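Phosphatase (Thermotoga maritima, PDB 1NF2) probably hydrolyses phosphate esters with the aid of a magnesium ion, as a haloacid dehalogenase (HAD) family phosphatase that carries a distinctive substrate-binding domain. Local coordinates at residues 103-107 with 108-112; 154-157 with 158-162; 162-165 with 166-170; 176-179 with 180-183. All coordinates share one frame; numbering follows the deposited sequence.

Contact 1 (103-107 with 108-112); sequences QAYID and DVLYS
Leu-110 lies against Tyr-105, its non-hydrogen-bonded partner across an antiparallel pair, and also reaches Gln-103, two residues further along the same face. Leu-110 CB touches the ring first, 4.2 Å from Tyr-105 CE1. Leu-110 CG comes next and sits over the ring face as a CH-pi contact, 4.0 Å from the centroid of the Tyr-105 ring. The branches then part: Leu-110 CD1 stands 3.9 Å from Tyr-105 OH, while Leu-110 CD2 packs 3.6 Å from Gln-103 CB and lies beside the amide nitrogen, Gln-103 NE2. Tyr-105 CG is anti to its carbonyl carbon (chi1 -76°), which lays the ring across Leu-110. The phenol OH bonds to Tyr-122 OH, and Lys-147 makes a cation-pi contact with the ring. With an alanine here in place of Tyr-105, Leu-110 CG is likely to lose the ring it lies over and Tyr-122 OH its hydroxyl mate.

Ala-104 and Tyr-111 occupy the other face, paired by two backbone bonds of 2.9 Å, Ala-104 N to Tyr-111 O and Tyr-111 N to Ala-104 O. The Tyr-111 ring meets Ile-106 CB through CE2 at 3.9 Å, and a water joins its OH to Ile-106 O. Ile-106 N donates to Val-109 O, whereas the return bond from Val-109 N is weak. Asp-107 and Asp-108 both have left-handed helical backbone angles, and Asp-108 OD1 accepts from Tyr-65 OH and Leu-45 N. This is a two-residue beta hairpin with a turn close to type I′, whose tip reaches from the six-stranded sheet to residues beside the eight-stranded sheet that carries the magnesium site.

Contact 2 (154-157 with 158-162); sequences PERL and DELKE
Asp-158 folds back over the first turn of the helix that opens at Pro-154. Asp-158 N donates to Pro-154 O from above the carbonyl plane, at 3.2 Å, and only weakly to Glu-155 O. Asp-158 CG, anti to its own carbonyl carbon (chi1 -85°), comes within 3.1 Å of Pro-154 O. Its OD2 is paired with Lys-176, while OD1 receives a weak bond from a water that also donates to Glu-155 OE2. Glu-159 follows, with Glu-159 OE1 3.7 Å from Glu-155 OE1; the two carboxylate planes are turned 65° apart. Leu-160 N makes a straighter bond to Arg-156 O, 2.9 Å at 163°. Leu-160 CD1 lies 4.3 Å above one face of the Arg-156 guanidinium, toward the rim, and also meets Leu-157 CD1. NE of that arginine forms a salt bridge with Asp-152. Lys-161 N then binds Leu-157 O at 2.9 Å.

Lys-176 thus probably offsets the charge of Asp-158, whereas Glu-155 and Glu-159, both exposed, stand close with like charges and are probably screened by solvent; Leu-157 and Leu-160 keep the inner side apolar.

Contact 3 (162-165 with 166-170); sequences EILS and ERFKD
Leu-164 and Phe-168, one turn apart, make the close apolar part of this last stretch of helix. Leu-164 CD2 approaches the ring edge in its plane, 3.8 Å from Phe-168 CE2, and the two side chains meet at a slant. One face of the same ring carries Arg-167 CG, 3.6 Å above its centre. Arg-167 is bent at chi2 (66°), which brings its guanidinium round so that Phe-168 CZ lies under the rim of one of its faces. Phe-168 N donates to Leu-164 O at 2.8 Å, tying the backbone beneath the packed pair. Replacing Phe-168 by an alanine would probably open a gap beside Leu-164 CD2 and leave the Arg-167 chain without the surface it lies on.

The looser, solvent side is made by Glu-162, Glu-166 and Lys-169. Glu-166 N makes a nearly straight bond to Glu-162 O, 169° at the hydrogen, and Glu-166 CG packs 3.2 Å from Glu-162 O. Beyond it the Glu-166 carboxylate bends toward Lys-169, where Lys-169 NZ and Glu-166 OE1 form a long, weak salt bridge of 3.3 Å. The lysine chain passes over the buried Ser-165, with Lys-169 CE 3.3 Å from Ser-165 OG.

Helix 85-95 covers the apolar side: Tyr-94 touches Ile-163, Leu-164 and Arg-167 and meets the Phe-168 ring edge-to-face, while Ile-91 adds a further contact to Phe-168 where helix 154-168 nears its end.

Contact 4 (176-179 with 180-183); sequences KSFP and TYLE
Ser-177 N donates to Tyr-181 O at 2.8 Å and Tyr-181 N to Phe-178 O at 2.9 Å, the latter from above the carbonyl plane, so that two successive residues face one tyrosine before the chain turns back. Tyr-181 O gathers further neighbours: Lys-176 CA makes a CA-H...O contact with it at 3.3 Å, and Ser-177 OG gives it a weak hydrogen bond. That hydroxyl sits between its own backbone N and carbonyl carbon (chi1 63°), which brings Ser-177 OG in the plane of the Tyr-181 ring, at the edge, and 3.0 Å from Tyr-181 CB.

Ser-177 and Phe-178 opposite Tyr-181 form a classic beta bulge, and a type I turn from Phe-178 to Tyr-181, with Pro-179 and Thr-180 at its corners, closes the hairpin of strands 172-178 and 181-186. Within it the aromatic pair meets obliquely. Tyr-181 CD2 lies in the plane of the Phe-178 ring, at its edge, and 3.9 Å from Phe-178 CB. Thr-180 OG1 stands 3.6 Å above one face of the Tyr-181 ring, toward the rim, and Tyr-122 stacks on that tyrosine edge-to-face. On the opposite face of the sheet Lys-176 crosses Leu-182 at about a right angle, Lys-176 CD lying 4.1 Å from Leu-182 CG. Three successive bends curl the lysine chain and carry its NZ to Asp-158. Glu-183 OE1 forms a salt bridge with Lys-147. The exposed Phe-178 side chain comes about 10 Å from the bound magnesium ion.

From the N terminus, contact 1 comes first and closes the hairpin of strands 102-105 and 110-112. Contacts 2 and 3 follow along helix 154-168 and share Glu-162, one beginning where the other ends. Contact 4 then closes the hairpin of strands 172-178 and 181-186. All are local and run in series, so none nests in or crosses another. Contacts 1 and 4 lie in the same six-stranded sheet, their centres about 17 Å apart. Contact 2 packs directly on contact 4, joined to it by a salt bridge and by Leu-157, which rests against the turn at Thr-180. Contact 3 instead ties the helix's far end to helix 85-95.

Contact 1 (103-107 with 108-112)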
loop_
_atom_site.group_PDB
_atom_site.type_symbol
_atom_site.label_atom_id
_atom_site.label_comp_id
_atom_site.label_asym_id
_atom_site.label_seq_id
_atom_site.Cartn_x
_atom_site.Cartn_y
_atom_site.Cartn_z
ATOM N N GLN A 103 -9.158 15.634 -1.316
ATOM C CA GLN A 103 -8.988 14.932 -2.576
ATOM C C GLN A 103 -9.560 13.529 -2.397
ATOM O O GLN A 103 -9.731 13.064 -1.271
ATOM C CB GLN A 103 -7.505 14.871 -2.925
ATOM C CG GLN A 103 -6.624 14.455 -1.759
ATOM C CD GLN A 103 -5.147 14.552 -2.085
ATOM O OE1 GLN A 103 -4.653 15.616 -2.461
ATOM N NE2 GLN A 103 -4.431 13.439 -1.940
ATOM N N ALA A 104 -9.860 12.855 -3.498
ATOM C CA ALA A 104 -10.426 11.516 -3.404
ATOM C C ALA A 104 -9.790 10.530 -4.376
ATOM O O ALA A 104 -9.439 10.887 -5.499
ATOM C CB ALA A 104 -11.937 11.576 -3.647
ATOM N N TYR A 105 -9.649 9.286 -3.927
ATOM C CA TYR A 105 -9.096 8.215 -4.747
ATOM C C TYR A 105 -10.269 7.403 -5.272
ATOM O O TYR A 105 -10.870 6.621 -4.537
ATOM C CB TYR A 105 -8.177 7.335 -3.906
ATOM C CG TYR A 105 -6.834 7.966 -3.618
ATOM C CD1 TYR A 105 -5.779 7.833 -4.516
ATOM C CD2 TYR A 105 -6.616 8.692 -2.449
ATOM C CE1 TYR A 105 -4.536 8.401 -4.256
ATOM C CE2 TYR A 105 -5.376 9.266 -2.179
ATOM C CZ TYR A 105 -4.340 9.113 -3.089
ATOM O OH TYR A 105 -3.103 9.659 -2.833
ATOM N N ILE A 106 -10.588 7.587 -6.550
ATOM C CA ILE A 106 -11.722 6.899 -7.153
ATOM C C ILE A 106 -11.341 6.052 -8.359
ATOM O O ILE A 106 -10.901 6.573 -9.382
ATOM C CB ILE A 106 -12.785 7.923 -7.595
ATOM C CG1 ILE A 106 -13.263 8.712 -6.372
ATOM C CG2 ILE A 106 -13.931 7.221 -8.307
ATOM C CD1 ILE A 106 -14.082 9.921 -6.727
ATOM N N ASP A 107 -11.536 4.743 -8.238
ATOM C CA ASP A 107 -11.213 3.826 -9.320
ATOM C C ASP A 107 -9.782 3.998 -9.804
ATOM O O ASP A 107 -9.514 4.007 -11.004
ATOM C CB ASP A 107 -12.182 4.017 -10.483
ATOM C CG ASP A 107 -13.206 2.911 -10.558
ATOM O OD1 ASP A 107 -12.816 1.780 -10.922
ATOM O OD2 ASP A 107 -14.390 3.163 -10.242
ATOM N N ASP A 108 -8.876 4.162 -8.847
ATOM C CA ASP A 108 -7.454 4.302 -9.131
ATOM C C ASP A 108 -7.031 5.603 -9.805
ATOM O O ASP A 108 -6.087 5.622 -10.592
ATOM C CB ASP A 108 -6.981 3.101 -9.956
ATOM C CG ASP A 108 -5.614 2.614 -9.536
ATOM O OD1 ASP A 108 -5.274 2.763 -8.342
ATOM O OD2 ASP A 108 -4.888 2.070 -10.392
ATOM N N VAL A 109 -7.734 6.688 -9.487
ATOM C CA VAL A 109 -7.411 8.011 -10.026
ATOM C C VAL A 109 -7.540 9.026 -8.890
ATOM O O VAL A 109 -8.529 9.021 -8.157
ATOM C CB VAL A 109 -8.364 8.419 -11.179
ATOM C CG1 VAL A 109 -7.992 9.809 -11.700
ATOM C CG2 VAL A 109 -8.282 7.403 -12.309
ATOM N N LEU A 110 -6.535 9.879 -8.729
ATOM C CA LEU A 110 -6.567 10.881 -7.670
ATOM C C LEU A 110 -7.256 12.129 -8.201
ATOM O O LEU A 110 -6.862 12.665 -9.241
ATOM C CB LEU A 110 -5.149 11.251 -7.219
ATOM C CG LEU A 110 -4.930 11.661 -5.757
ATOM C CD1 LEU A 110 -3.584 12.356 -5.637
ATOM C CD2 LEU A 110 -6.032 12.579 -5.275
ATOM N N TYR A 111 -8.288 12.577 -7.490
ATOM C CA TYR A 111 -9.033 13.776 -7.868
ATOM C C TYR A 111 -8.905 14.809 -6.755
ATOM O O TYR A 111 -8.762 14.459 -5.585
ATOM C CB TYR A 111 -10.520 13.460 -8.054
ATOM C CG TYR A 111 -10.860 12.597 -9.245
ATOM C CD1 TYR A 111 -11.178 13.164 -10.475
ATOM C CD2 TYR A 111 -10.892 11.207 -9.132
ATOM C CE1 TYR A 111 -11.527 12.367 -11.564
ATOM C CE2 TYR A 111 -11.237 10.402 -10.211
ATOM C CZ TYR A 111 -11.553 10.986 -11.421
ATOM O OH TYR A 111 -11.902 10.184 -12.486
ATOM N N SER A 112 -8.957 16.082 -7.130
ATOM C CA SER A 112 -8.894 17.180 -6.172
ATOM C C SER A 112 -9.951 18.189 -6.599
ATOM O O SER A 112 -10.120 18.456 -7.789
ATOM C CB SER A 112 -7.518 17.845 -6.176
ATOM O OG SER A 112 -7.439 18.818 -5.149
HETATM O O HOH W 1 -11.919 7.472 -11.835
#

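Contact 2 (154-157 with 158-162)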
loop_
_atom_site.group_PDB
_atom_site.type_symbol
_atom_site.label_atom_id
_atom_site.label_comp_id
_atom_site.label_asym_id
_atom_site.label_seq_id
_atom_site.Cartn_x
_atom_site.Cartn_y
_atom_site.Cartn_z
ATOM N N PRO A 154 -0.093 21.491 9.791
ATOM C CA PRO A 154 -0.094 20.483 10.855
ATOM C C PRO A 154 -1.020 20.909 11.985
ATOM O O PRO A 154 -1.562 20.079 12.714
ATOM C CB PRO A 154 1.369 20.437 11.283
ATOM C CG PRO A 154 2.090 20.745 10.006
ATOM C CD PRO A 154 1.282 21.903 9.464
ATOM N N GLU A 155 -1.198 22.219 12.105
ATOM C CA GLU A 155 -2.045 22.809 13.132
ATOM C C GLU A 155 -3.520 22.454 12.948
ATOM O O GLU A 155 -4.086 21.677 13.721
ATOM C CB GLU A 155 -1.879 24.331 13.115
ATOM C CG GLU A 155 -2.746 25.071 14.116
ATOM C CD GLU A 155 -2.472 24.651 15.546
ATOM O OE1 GLU A 155 -3.081 25.239 16.462
ATOM O OE2 GLU A 155 -1.649 23.735 15.754
ATOM N N ARG A 156 -4.131 23.029 11.918
ATOM C CA ARG A 156 -5.536 22.801 11.628
ATOM C C ARG A 156 -5.841 21.336 11.322
ATOM O O ARG A 156 -6.945 20.858 11.588
ATOM C CB ARG A 156 -5.980 23.686 10.459
ATOM C CG ARG A 156 -7.468 24.023 10.474
ATOM C CD ARG A 156 -7.774 25.215 9.576
ATOM N NE ARG A 156 -8.206 24.817 8.240
ATOM C CZ ARG A 156 -9.419 24.354 7.956
ATOM N NH1 ARG A 156 -10.324 24.229 8.918
ATOM N NH2 ARG A 156 -9.728 24.018 6.712
ATOM N N LEU A 157 -4.860 20.623 10.774
ATOM C CA LEU A 157 -5.054 19.217 10.442
ATOM C C LEU A 157 -5.182 18.383 11.715
ATOM O O LEU A 157 -5.914 17.395 11.745
ATOM C CB LEU A 157 -3.891 18.698 9.591
ATOM C CG LEU A 157 -4.212 17.510 8.680
ATOM C CD1 LEU A 157 -5.251 17.937 7.648
ATOM C CD2 LEU A 157 -2.949 17.027 7.984
ATOM N N ASP A 158 -4.468 18.781 12.765
ATOM C CA ASP A 158 -4.540 18.066 14.039
ATOM C C ASP A 158 -5.934 18.239 14.630
ATOM O O ASP A 158 -6.427 17.375 15.356
ATOM C CB ASP A 158 -3.504 18.607 15.028
ATOM C CG ASP A 158 -2.139 17.971 14.857
ATOM O OD1 ASP A 158 -1.210 18.361 15.596
ATOM O OD2 ASP A 158 -1.994 17.082 13.992
ATOM N N GLU A 159 -6.559 19.371 14.319
ATOM C CA GLU A 159 -7.898 19.660 14.813
ATOM C C GLU A 159 -8.918 18.893 13.978
ATOM O O GLU A 159 -9.833 18.273 14.516
ATOM C CB GLU A 159 -8.169 21.167 14.744
ATOM C CG GLU A 159 -7.195 21.995 15.576
ATOM C CD GLU A 159 -7.411 23.493 15.442
ATOM O OE1 GLU A 159 -6.650 24.258 16.071
ATOM O OE2 GLU A 159 -8.335 23.911 14.714
ATOM N N LEU A 160 -8.753 18.931 12.660
ATOM C CA LEU A 160 -9.661 18.222 11.776
ATOM C C LEU A 160 -9.646 16.736 12.110
ATOM O O LEU A 160 -10.689 16.087 12.148
ATOM C CB LEU A 160 -9.262 18.445 10.322
ATOM C CG LEU A 160 -9.442 19.883 9.842
ATOM C CD1 LEU A 160 -9.018 19.998 8.390
ATOM C CD2 LEU A 160 -10.902 20.292 10.007
ATOM N N LYS A 161 -8.455 16.208 12.365
ATOM C CA LYS A 161 -8.290 14.804 12.719
ATOM C C LYS A 161 -9.185 14.494 13.918
ATOM O O LYS A 161 -9.956 13.536 13.911
ATOM C CB LYS A 161 -6.828 14.543 13.080
ATOM C CG LYS A 161 -6.416 13.087 13.104
ATOM C CD LYS A 161 -6.801 12.385 14.383
ATOM C CE LYS A 161 -6.305 10.945 14.357
ATOM N NZ LYS A 161 -6.498 10.248 15.658
ATOM N N GLU A 162 -9.072 15.333 14.940
ATOM C CA GLU A 162 -9.835 15.189 16.175
ATOM C C GLU A 162 -11.347 15.058 15.967
ATOM O O GLU A 162 -11.964 14.102 16.434
ATOM C CB GLU A 162 -9.549 16.384 17.086
ATOM C CG GLU A 162 -10.147 16.277 18.476
ATOM C CD GLU A 162 -9.992 17.560 19.279
ATOM O OE1 GLU A 162 -10.649 18.572 18.932
ATOM O OE2 GLU A 162 -9.209 17.550 20.255
HETATM O O HOH W 2 -1.878 21.255 17.073
#

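Contact 3 (162-165 with 166-170)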
loop_
_atom_site.group_PDB
_atom_site.type_symbol
_atom_site.label_atom_id
_atom_site.label_comp_id
_atom_site.label_asym_id
_atom_site.label_seq_id
_atom_site.Cartn_x
_atom_site.Cartn_y
_atom_site.Cartn_z
ATOM N N GLU A 162 -9.072 15.333 14.940
ATOM C CA GLU A 162 -9.835 15.189 16.175
ATOM C C GLU A 162 -11.347 15.058 15.967
ATOM O O GLU A 162 -11.964 14.102 16.434
ATOM C CB GLU A 162 -9.549 16.384 17.086
ATOM C CG GLU A 162 -10.147 16.277 18.476
ATOM C CD GLU A 162 -9.992 17.560 19.279
ATOM O OE1 GLU A 162 -10.649 18.572 18.932
ATOM O OE2 GLU A 162 -9.209 17.550 20.255
ATOM N N ILE A 163 -11.944 16.011 15.264
ATOM C CA ILE A 163 -13.384 15.971 15.051
ATOM C C ILE A 163 -13.864 14.879 14.089
ATOM O O ILE A 163 -14.951 14.331 14.269
ATOM C CB ILE A 163 -13.924 17.345 14.568
ATOM C CG1 ILE A 163 -14.181 17.313 13.067
ATOM C CG2 ILE A 163 -12.926 18.443 14.902
ATOM C CD1 ILE A 163 -15.137 18.375 12.599
ATOM N N LEU A 164 -13.070 14.565 13.068
ATOM C CA LEU A 164 -13.474 13.536 12.120
ATOM C C LEU A 164 -13.362 12.147 12.733
ATOM O O LEU A 164 -14.150 11.256 12.414
ATOM C CB LEU A 164 -12.652 13.634 10.827
ATOM C CG LEU A 164 -13.060 14.830 9.959
ATOM C CD1 LEU A 164 -12.123 14.985 8.780
ATOM C CD2 LEU A 164 -14.495 14.634 9.487
ATOM N N SER A 165 -12.403 11.966 13.632
ATOM C CA SER A 165 -12.237 10.676 14.288
ATOM C C SER A 165 -13.402 10.444 15.257
ATOM O O SER A 165 -14.044 9.396 15.230
ATOM C CB SER A 165 -10.910 10.634 15.049
ATOM O OG SER A 165 -10.717 9.364 15.651
ATOM N N GLU A 166 -13.670 11.431 16.110
ATOM C CA GLU A 166 -14.763 11.345 17.080
ATOM C C GLU A 166 -16.088 11.062 16.387
ATOM O O GLU A 166 -16.897 10.271 16.862
ATOM C CB GLU A 166 -14.897 12.663 17.845
ATOM C CG GLU A 166 -13.764 12.959 18.796
ATOM C CD GLU A 166 -13.769 12.046 20.001
ATOM O OE1 GLU A 166 -13.560 10.827 19.831
ATOM O OE2 GLU A 166 -13.988 12.549 21.122
ATOM N N ARG A 167 -16.293 11.718 15.250
ATOM C CA ARG A 167 -17.528 11.584 14.492
ATOM C C ARG A 167 -17.648 10.340 13.615
ATOM O O ARG A 167 -18.742 9.793 13.468
ATOM C CB ARG A 167 -17.722 12.830 13.624
ATOM C CG ARG A 167 -18.962 12.801 12.743
ATOM C CD ARG A 167 -20.259 12.814 13.558
ATOM N NE ARG A 167 -21.420 12.824 12.673
ATOM C CZ ARG A 167 -21.798 11.793 11.921
ATOM N NH1 ARG A 167 -21.113 10.653 11.955
ATOM N NH2 ARG A 167 -22.838 11.914 11.099
ATOM N N PHE A 168 -16.541 9.885 13.038
ATOM C CA PHE A 168 -16.598 8.730 12.148
ATOM C C PHE A 168 -15.757 7.509 12.512
ATOM O O PHE A 168 -15.710 6.540 11.758
ATOM C CB PHE A 168 -16.254 9.184 10.738
ATOM C CG PHE A 168 -17.206 10.203 10.189
ATOM C CD1 PHE A 168 -18.526 9.862 9.923
ATOM C CD2 PHE A 168 -16.777 11.495 9.903
ATOM C CE1 PHE A 168 -19.406 10.798 9.370
ATOM C CE2 PHE A 168 -17.648 12.431 9.351
ATOM C CZ PHE A 168 -18.964 12.081 9.082
ATOM N N LYS A 169 -15.112 7.551 13.670
ATOM C CA LYS A 169 -14.280 6.448 14.145
ATOM C C LYS A 169 -14.963 5.085 13.994
ATOM O O LYS A 169 -14.305 4.076 13.735
ATOM C CB LYS A 169 -13.939 6.687 15.619
ATOM C CG LYS A 169 -12.924 5.738 16.225
ATOM C CD LYS A 169 -12.722 6.049 17.707
ATOM C CE LYS A 169 -12.312 7.503 17.921
ATOM N NZ LYS A 169 -12.198 7.857 19.363
ATOM N N ASP A 170 -16.286 5.072 14.152
ATOM C CA ASP A 170 -17.096 3.852 14.077
ATOM C C ASP A 170 -17.251 3.171 12.719
ATOM O O ASP A 170 -17.441 1.960 12.649
ATOM C CB ASP A 170 -18.503 4.130 14.616
ATOM C CG ASP A 170 -18.538 4.276 16.121
ATOM O OD1 ASP A 170 -19.632 4.538 16.665
ATOM O OD2 ASP A 170 -17.475 4.125 16.763
#

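Contact 4 (176-179 with 180-183)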
loop_
_atom_site.group_PDB
_atom_site.type_symbol
_atom_site.label_atom_id
_atom_site.label_comp_id
_atom_site.label_asym_id
_atom_site.label_seq_id
_atom_site.Cartn_x
_atom_site.Cartn_y
_atom_site.Cartn_z
ATOM N N LYS A 176 -3.295 10.465 10.581
ATOM C CA LYS A 176 -2.339 11.352 9.938
ATOM C C LYS A 176 -1.271 10.460 9.321
ATOM O O LYS A 176 -0.739 9.573 9.993
ATOM C CB LYS A 176 -1.694 12.276 10.974
ATOM C CG LYS A 176 -2.648 13.245 11.651
ATOM C CD LYS A 176 -2.935 14.454 10.780
ATOM C CE LYS A 176 -1.668 15.263 10.519
ATOM N NZ LYS A 176 -0.994 15.693 11.776
ATOM N N SER A 177 -0.972 10.669 8.044
ATOM C CA SER A 177 0.057 9.870 7.389
ATOM C C SER A 177 1.358 10.635 7.575
ATOM O O SER A 177 2.438 10.049 7.668
ATOM C CB SER A 177 -0.250 9.698 5.900
ATOM O OG SER A 177 -0.249 10.942 5.226
ATOM N N PHE A 178 1.222 11.957 7.640
ATOM C CA PHE A 178 2.335 12.874 7.838
ATOM C C PHE A 178 1.779 14.186 8.384
ATOM O O PHE A 178 0.573 14.421 8.342
ATOM C CB PHE A 178 3.082 13.104 6.519
ATOM C CG PHE A 178 3.917 11.929 6.087
ATOM C CD1 PHE A 178 4.883 11.398 6.941
ATOM C CD2 PHE A 178 3.728 11.339 4.842
ATOM C CE1 PHE A 178 5.645 10.292 6.563
ATOM C CE2 PHE A 178 4.485 10.232 4.455
ATOM C CZ PHE A 178 5.446 9.709 5.319
ATOM N N PRO A 179 2.652 15.054 8.913
ATOM C CA PRO A 179 2.251 16.347 9.477
ATOM C C PRO A 179 1.186 17.119 8.702
ATOM O O PRO A 179 0.341 17.785 9.295
ATOM C CB PRO A 179 3.571 17.103 9.554
ATOM C CG PRO A 179 4.527 16.018 9.919
ATOM C CD PRO A 179 4.114 14.886 8.992
ATOM N N THR A 180 1.219 17.031 7.379
ATOM C CA THR A 180 0.251 17.760 6.576
ATOM C C THR A 180 -0.730 16.888 5.799
ATOM O O THR A 180 -1.465 17.393 4.956
ATOM C CB THR A 180 0.961 18.695 5.581
ATOM O OG1 THR A 180 1.868 17.932 4.773
ATOM C CG2 THR A 180 1.734 19.776 6.327
ATOM N N TYR A 181 -0.755 15.587 6.078
ATOM C CA TYR A 181 -1.675 14.690 5.373
ATOM C C TYR A 181 -2.554 13.879 6.324
ATOM O O TYR A 181 -2.055 13.152 7.186
ATOM C CB TYR A 181 -0.907 13.734 4.448
ATOM C CG TYR A 181 0.025 14.415 3.469
ATOM C CD1 TYR A 181 -0.332 15.612 2.849
ATOM C CD2 TYR A 181 1.266 13.857 3.156
ATOM C CE1 TYR A 181 0.522 16.242 1.944
ATOM C CE2 TYR A 181 2.128 14.477 2.247
ATOM C CZ TYR A 181 1.748 15.669 1.647
ATOM O OH TYR A 181 2.585 16.281 0.744
ATOM N N LEU A 182 -3.866 14.014 6.151
ATOM C CA LEU A 182 -4.848 13.304 6.973
ATOM C C LEU A 182 -5.558 12.335 6.038
ATOM O O LEU A 182 -6.072 12.740 4.990
ATOM C CB LEU A 182 -5.874 14.290 7.541
ATOM C CG LEU A 182 -6.506 14.027 8.912
ATOM C CD1 LEU A 182 -7.758 14.884 9.034
ATOM C CD2 LEU A 182 -6.851 12.561 9.093
ATOM N N GLU A 183 -5.592 11.063 6.412
ATOM C CA GLU A 183 -6.228 10.056 5.571
ATOM C C GLU A 183 -7.445 9.404 6.200
ATOM O O GLU A 183 -7.485 9.184 7.407
ATOM C CB GLU A 183 -5.232 8.948 5.221
ATOM C CG GLU A 183 -4.046 9.378 4.384
ATOM C CD GLU A 183 -3.192 8.190 3.945
ATOM O OE1 GLU A 183 -3.718 7.293 3.250
ATOM O OE2 GLU A 183 -1.997 8.151 4.297
#